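Local coordinates for protein lipase (Penicillium expansum, PDB 3G7N) that hydrolyses triacylglycerols, including tributyrin, as a secreted alkaline lipase, releasing free fatty acids, at residues A[35-49]-A[101-114]. Sequence-based numbering, arbitrary orientation.
Sequences VKRIYDLVTDTNGFV and RPWSAVHDTIITEV. Unlike the reference sequence in segment 35-49: Val35 (reference Ala).
Ile38 packs into the middle of helix 101-114, and its side chain is worth following outward. CB carries two branches that part company: CG2, trans to the backbone N, presses on Val106, its methyl 3.4 Å from Val106 CG1, tighter than carbons usually pack. CG1 stands anti to the carbonyl carbon (chi1 -56°) and lies 3.9 Å from Ile110 CG1. The Ile38 and Ile110 side chains cross at about a right angle, CD1 of Ile38 ending 3.6 Å from Ile110 CG1 and also meeting the CG2 methyl of Thr109. Further along the strand pair, Val49 CG1 and the CB of Lys36 both rest on Glu113 CG, and the Lys36 tail leads back away from the helix after CE passes Thr109.

At the turn the loop supplies a small hydroxyl and carboxylate network, and the helix meets it mostly with carbon, from Pro102 and Ala105. Thr45 OG1 donates to Thr43 OG1 (2.5 Å), while Thr43 N reaches Asp40 OD2 (3.1 Å) from above the carboxylate plane, making an Asx motif; the modelled bond from Thr43 OG1 to Asp40 OD2 is very short and doubtful. Pro102 CB lies 3.1 Å from Thr45 OG1, and Ala105 CB touches the Asp40 carboxylate. Thr43 CG2 sits over one face of the Arg101 guanidinium, offset toward its rim. An alanine at Thr43 is likely to leave Thr45 OG1 without its acceptor and to take away the methyl packed over the Arg101 guanidinium.

In the alpha/beta-hydrolase fold, this is helix 97-120 packed along one face of the hairpin of strands 32-40 and 45-52, the segment axes of 101-114 and 45-49 inclined by 39°, near one end of the central sheet; Ile110 continues onto Val60 and Met62 of neighbouring strand 57-62, and Trp103 touches helix 133-148, which follows the nucleophile Ser132.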
loop_
_atom_site.group_PDB
_atom_site.type_symbol
_atom_site.label_atom_id
_atom_site.label_comp_id
_atom_site.label_asym_id
_atom_site.label_seq_id
_atom_site.Cartn_x
_atom_site.Cartn_y
_atom_site.Cartn_z
ATOM N N VAL A 35 -7.686 -3.870 -16.190
ATOM C CA VAL A 35 -8.371 -3.104 -17.230
ATOM C C VAL A 35 -7.579 -1.885 -17.669
ATOM O O VAL A 35 -7.779 -1.378 -18.782
ATOM C CB VAL A 35 -9.738 -2.658 -16.768
ATOM C CG1 VAL A 35 -10.609 -3.843 -16.450
ATOM C CG2 VAL A 35 -9.605 -1.839 -15.580
ATOM N N LYS A 36 -6.662 -1.414 -16.837
ATOM C CA LYS A 36 -5.904 -0.204 -17.166
ATOM C C LYS A 36 -4.514 -0.299 -16.568
ATOM O O LYS A 36 -4.359 -0.657 -15.394
ATOM C CB LYS A 36 -6.641 1.018 -16.595
ATOM C CG LYS A 36 -5.990 2.360 -16.813
ATOM C CD LYS A 36 -6.226 2.811 -18.215
ATOM C CE LYS A 36 -6.106 4.325 -18.359
ATOM N NZ LYS A 36 -6.357 4.654 -19.788
ATOM N N ARG A 37 -3.496 -0.040 -17.381
ATOM C CA ARG A 37 -2.118 -0.077 -16.893
ATOM C C ARG A 37 -1.592 1.329 -16.720
ATOM O O ARG A 37 -1.643 2.127 -17.653
ATOM C CB ARG A 37 -1.262 -0.917 -17.842
ATOM C CG ARG A 37 -1.849 -2.341 -17.996
ATOM C CD ARG A 37 -1.150 -3.197 -19.041
ATOM N NE ARG A 37 0.064 -3.803 -18.514
ATOM C CZ ARG A 37 0.086 -4.946 -17.829
ATOM N NH1 ARG A 37 -1.026 -5.646 -17.666
ATOM N NH2 ARG A 37 1.244 -5.447 -17.435
ATOM N N ILE A 38 -1.263 1.647 -15.468
ATOM C CA ILE A 38 -0.853 2.969 -14.995
ATOM C C ILE A 38 0.669 3.128 -15.139
ATOM O O ILE A 38 1.433 2.250 -14.743
ATOM C CB ILE A 38 -1.203 3.122 -13.491
ATOM C CG1 ILE A 38 -2.697 2.864 -13.239
ATOM C CG2 ILE A 38 -0.770 4.494 -12.979
ATOM C CD1 ILE A 38 -3.638 3.845 -13.943
ATOM N N TYR A 39 1.101 4.196 -15.809
ATOM C CA TYR A 39 2.535 4.390 -16.036
ATOM C C TYR A 39 2.892 5.880 -16.024
ATOM O O TYR A 39 2.121 6.698 -16.536
ATOM C CB TYR A 39 2.931 3.730 -17.362
ATOM C CG TYR A 39 4.409 3.744 -17.674
ATOM C CD1 TYR A 39 5.352 3.389 -16.714
ATOM C CD2 TYR A 39 4.856 4.009 -18.963
ATOM C CE1 TYR A 39 6.710 3.450 -16.988
ATOM C CE2 TYR A 39 6.207 4.047 -19.256
ATOM C CZ TYR A 39 7.129 3.748 -18.272
ATOM O OH TYR A 39 8.470 3.735 -18.583
ATOM N N ASP A 40 3.852 6.238 -15.172
ATOM C CA ASP A 40 4.545 7.538 -15.268
ATOM C C ASP A 40 6.073 7.380 -15.334
ATOM O O ASP A 40 6.708 6.929 -14.386
ATOM C CB ASP A 40 4.160 8.451 -14.088
ATOM C CG ASP A 40 4.669 9.877 -14.264
ATOM O OD1 ASP A 40 4.294 10.517 -15.266
ATOM O OD2 ASP A 40 5.563 10.281 -13.493
ATOM N N LEU A 41 6.628 7.703 -16.501
ATOM C CA LEU A 41 8.026 7.436 -16.832
ATOM C C LEU A 41 8.975 8.178 -15.893
ATOM O O LEU A 41 9.929 7.601 -15.364
ATOM C CB LEU A 41 8.298 7.868 -18.278
ATOM C CG LEU A 41 7.457 7.211 -19.377
ATOM C CD1 LEU A 41 7.068 8.221 -20.453
ATOM C CD2 LEU A 41 8.219 6.051 -19.994
ATOM N N VAL A 42 8.699 9.461 -15.697
ATOM C CA VAL A 42 9.613 10.371 -15.003
ATOM C C VAL A 42 9.715 10.052 -13.520
ATOM O O VAL A 42 10.825 9.987 -12.968
ATOM C CB VAL A 42 9.191 11.843 -15.199
ATOM C CG1 VAL A 42 9.419 12.260 -16.636
ATOM C CG2 VAL A 42 7.731 12.034 -14.835
ATOM N N THR A 43 8.580 9.670 -12.930
ATOM C CA THR A 43 8.543 9.223 -11.544
ATOM C C THR A 43 8.667 7.698 -11.440
ATOM O O THR A 43 8.776 7.148 -10.338
ATOM C CB THR A 43 7.262 9.727 -10.834
ATOM O OG1 THR A 43 6.109 9.117 -11.429
ATOM C CG2 THR A 43 7.128 11.241 -10.970
ATOM N N ASP A 44 8.819 7.047 -12.593
ATOM C CA ASP A 44 8.854 5.591 -12.675
ATOM C C ASP A 44 7.716 4.950 -11.865
ATOM O O ASP A 44 7.910 3.915 -11.231
ATOM C CB ASP A 44 10.217 5.058 -12.214
ATOM C CG ASP A 44 10.428 3.594 -12.567
ATOM O OD1 ASP A 44 9.921 3.150 -13.623
ATOM O OD2 ASP A 44 11.044 2.873 -11.748
ATOM N N THR A 45 6.523 5.544 -11.948
ATOM C CA THR A 45 5.334 5.056 -11.219
ATOM C C THR A 45 4.583 4.090 -12.116
ATOM O O THR A 45 4.292 4.414 -13.262
ATOM C CB THR A 45 4.363 6.211 -10.868
ATOM O OG1 THR A 45 5.054 7.222 -10.121
ATOM C CG2 THR A 45 3.186 5.688 -10.027
ATOM N N ASN A 46 4.346 2.888 -11.617
ATOM C CA ASN A 46 3.688 1.865 -12.398
ATOM C C ASN A 46 2.638 1.221 -11.526
ATOM O O ASN A 46 2.811 1.086 -10.318
ATOM C CB ASN A 46 4.711 0.810 -12.832
ATOM C CG ASN A 46 5.596 1.286 -13.957
ATOM O OD1 ASN A 46 5.325 1.008 -15.129
ATOM N ND2 ASN A 46 6.694 1.953 -13.610
ATOM N N GLY A 47 1.565 0.765 -12.146
ATOM C CA GLY A 47 0.612 -0.052 -11.414
ATOM C C GLY A 47 -0.492 -0.504 -12.334
ATOM O O GLY A 47 -0.375 -0.374 -13.555
ATOM N N PHE A 48 -1.573 -0.991 -11.730
ATOM C CA PHE A 48 -2.669 -1.624 -12.461
ATOM C C PHE A 48 -3.937 -1.144 -11.803
ATOM O O PHE A 48 -4.018 -1.095 -10.575
ATOM C CB PHE A 48 -2.688 -3.152 -12.212
ATOM C CG PHE A 48 -1.437 -3.882 -12.559
ATOM C CD1 PHE A 48 -0.778 -3.629 -13.753
ATOM C CD2 PHE A 48 -1.092 -5.027 -11.833
ATOM C CE1 PHE A 48 0.275 -4.436 -14.162
ATOM C CE2 PHE A 48 -0.055 -5.852 -12.250
ATOM C CZ PHE A 48 0.640 -5.540 -13.408
ATOM N N VAL A 49 -4.992 -1.031 -12.593
ATOM C CA VAL A 49 -6.356 -0.949 -12.064
ATOM C C VAL A 49 -7.178 -2.030 -12.716
ATOM O O VAL A 49 -6.942 -2.393 -13.874
ATOM C CB VAL A 49 -7.001 0.426 -12.351
ATOM C CG1 VAL A 49 -8.378 0.507 -11.691
ATOM C CG2 VAL A 49 -6.100 1.537 -11.806
ATOM N N ARG A 101 4.570 13.348 -5.146
ATOM C CA ARG A 101 4.821 13.607 -6.553
ATOM C C ARG A 101 4.415 12.443 -7.469
ATOM O O ARG A 101 3.647 12.645 -8.416
ATOM C CB ARG A 101 6.271 14.045 -6.797
ATOM C CG ARG A 101 6.555 14.441 -8.231
ATOM C CD ARG A 101 7.765 15.388 -8.295
ATOM N NE ARG A 101 8.227 15.566 -9.670
ATOM C CZ ARG A 101 9.086 14.753 -10.277
ATOM N NH1 ARG A 101 9.650 13.761 -9.602
ATOM N NH2 ARG A 101 9.443 14.981 -11.534
ATOM N N PRO A 102 4.937 11.231 -7.217
ATOM C CA PRO A 102 4.501 10.113 -8.072
ATOM C C PRO A 102 3.002 9.835 -7.967
ATOM O O PRO A 102 2.372 9.586 -8.981
ATOM C CB PRO A 102 5.332 8.925 -7.569
ATOM C CG PRO A 102 5.867 9.342 -6.213
ATOM C CD PRO A 102 6.046 10.846 -6.333
ATOM N N TRP A 103 2.425 9.886 -6.768
ATOM C CA TRP A 103 0.972 9.648 -6.694
ATOM C C TRP A 103 0.195 10.687 -7.508
ATOM O O TRP A 103 -0.716 10.357 -8.262
ATOM C CB TRP A 103 0.465 9.625 -5.257
ATOM C CG TRP A 103 -1.000 9.360 -5.205
ATOM C CD1 TRP A 103 -1.999 10.304 -5.095
ATOM C CD2 TRP A 103 -1.647 8.143 -5.600
ATOM N NE1 TRP A 103 -3.223 9.730 -5.357
ATOM C CE2 TRP A 103 -3.035 8.394 -5.619
ATOM C CE3 TRP A 103 -1.189 6.836 -5.870
ATOM C CZ2 TRP A 103 -3.962 7.423 -5.986
ATOM C CZ3 TRP A 103 -2.115 5.856 -6.184
ATOM C CH2 TRP A 103 -3.498 6.155 -6.216
ATOM N N SER A 104 0.551 11.964 -7.357
ATOM C CA SER A 104 -0.189 13.025 -8.023
ATOM C C SER A 104 -0.094 12.908 -9.535
ATOM O O SER A 104 -1.035 13.266 -10.241
ATOM C CB SER A 104 0.313 14.392 -7.549
ATOM O OG SER A 104 1.609 14.653 -8.047
ATOM N N ALA A 105 0.976 12.300 -10.021
ATOM C CA ALA A 105 1.142 12.070 -11.459
ATOM C C ALA A 105 0.086 11.112 -12.012
ATOM O O ALA A 105 -0.294 11.232 -13.177
ATOM C CB ALA A 105 2.538 11.567 -11.781
ATOM N N VAL A 106 -0.331 10.133 -11.203
ATOM C CA VAL A 106 -1.230 9.069 -11.668
ATOM C C VAL A 106 -2.620 9.165 -11.073
ATOM O O VAL A 106 -3.526 8.444 -11.507
ATOM C CB VAL A 106 -0.649 7.659 -11.399
ATOM C CG1 VAL A 106 0.653 7.446 -12.184
ATOM C CG2 VAL A 106 -0.425 7.426 -9.899
ATOM N N HIS A 107 -2.808 10.075 -10.121
ATOM C CA HIS A 107 -4.040 10.170 -9.354
ATOM C C HIS A 107 -5.271 10.264 -10.247
ATOM O O HIS A 107 -6.241 9.534 -10.060
ATOM C CB HIS A 107 -3.966 11.387 -8.422
ATOM C CG HIS A 107 -5.194 11.601 -7.599
ATOM N ND1 HIS A 107 -6.153 12.553 -7.893
ATOM C CD2 HIS A 107 -5.541 11.076 -6.405
ATOM C CE1 HIS A 107 -7.072 12.549 -6.944
ATOM N NE2 HIS A 107 -6.711 11.677 -6.015
ATOM N N ASP A 108 -5.297 11.250 -11.142
ATOM C CA ASP A 108 -6.514 11.495 -11.918
ATOM C C ASP A 108 -6.829 10.327 -12.860
ATOM O O ASP A 108 -7.994 9.957 -13.009
ATOM C CB ASP A 108 -6.425 12.798 -12.722
ATOM C CG ASP A 108 -6.536 14.036 -11.856
ATOM O OD1 ASP A 108 -7.270 14.000 -10.854
ATOM O OD2 ASP A 108 -6.207 15.122 -12.383
ATOM N N THR A 109 -5.796 9.720 -13.434
ATOM C CA THR A 109 -5.978 8.540 -14.264
ATOM C C THR A 109 -6.604 7.396 -13.471
ATOM O O THR A 109 -7.538 6.751 -13.941
ATOM C CB THR A 109 -4.647 8.097 -14.871
ATOM O OG1 THR A 109 -4.100 9.180 -15.637
ATOM C CG2 THR A 109 -4.845 6.907 -15.794
ATOM N N ILE A 110 -6.109 7.156 -12.263
ATOM C CA ILE A 110 -6.627 6.079 -11.434
ATOM C C ILE A 110 -8.064 6.377 -10.998
ATOM O O ILE A 110 -8.933 5.509 -11.127
ATOM C CB ILE A 110 -5.710 5.852 -10.222
ATOM C CG1 ILE A 110 -4.386 5.253 -10.692
ATOM C CG2 ILE A 110 -6.381 4.946 -9.219
ATOM C CD1 ILE A 110 -3.298 5.177 -9.631
ATOM N N ILE A 111 -8.333 7.580 -10.485
ATOM C CA ILE A 111 -9.689 7.921 -10.075
ATOM C C ILE A 111 -10.684 7.774 -11.239
ATOM O O ILE A 111 -11.780 7.249 -11.068
ATOM C CB ILE A 111 -9.757 9.349 -9.460
ATOM C CG1 ILE A 111 -8.872 9.445 -8.210
ATOM C CG2 ILE A 111 -11.190 9.712 -9.121
ATOM C CD1 ILE A 111 -9.200 8.462 -7.106
ATOM N N THR A 112 -10.287 8.219 -12.419
ATOM C CA THR A 112 -11.149 8.111 -13.597
ATOM C C THR A 112 -11.485 6.662 -13.931
ATOM O O THR A 112 -12.636 6.321 -14.188
ATOM C CB THR A 112 -10.506 8.803 -14.812
ATOM O OG1 THR A 112 -10.395 10.207 -14.540
ATOM C CG2 THR A 112 -11.366 8.630 -16.063
ATOM N N GLU A 113 -10.495 5.782 -13.869
ATOM C CA GLU A 113 -10.734 4.380 -14.186
ATOM C C GLU A 113 -11.555 3.710 -13.096
ATOM O O GLU A 113 -12.483 2.945 -13.393
ATOM C CB GLU A 113 -9.415 3.633 -14.405
ATOM C CG GLU A 113 -9.598 2.146 -14.673
ATOM C CD GLU A 113 -10.316 1.830 -15.985
ATOM O OE1 GLU A 113 -10.505 2.738 -16.824
ATOM O OE2 GLU A 113 -10.549 0.632 -16.247
ATOM N N VAL A 114 -11.287 4.019 -11.838
ATOM C CA VAL A 114 -12.101 3.456 -10.765
ATOM C C VAL A 114 -13.574 3.881 -10.922
ATOM O O VAL A 114 -14.489 3.062 -10.743
ATOM C CB VAL A 114 -11.546 3.808 -9.369
ATOM C CG1 VAL A 114 -12.531 3.394 -8.255
ATOM C CG2 VAL A 114 -10.170 3.169 -9.161
#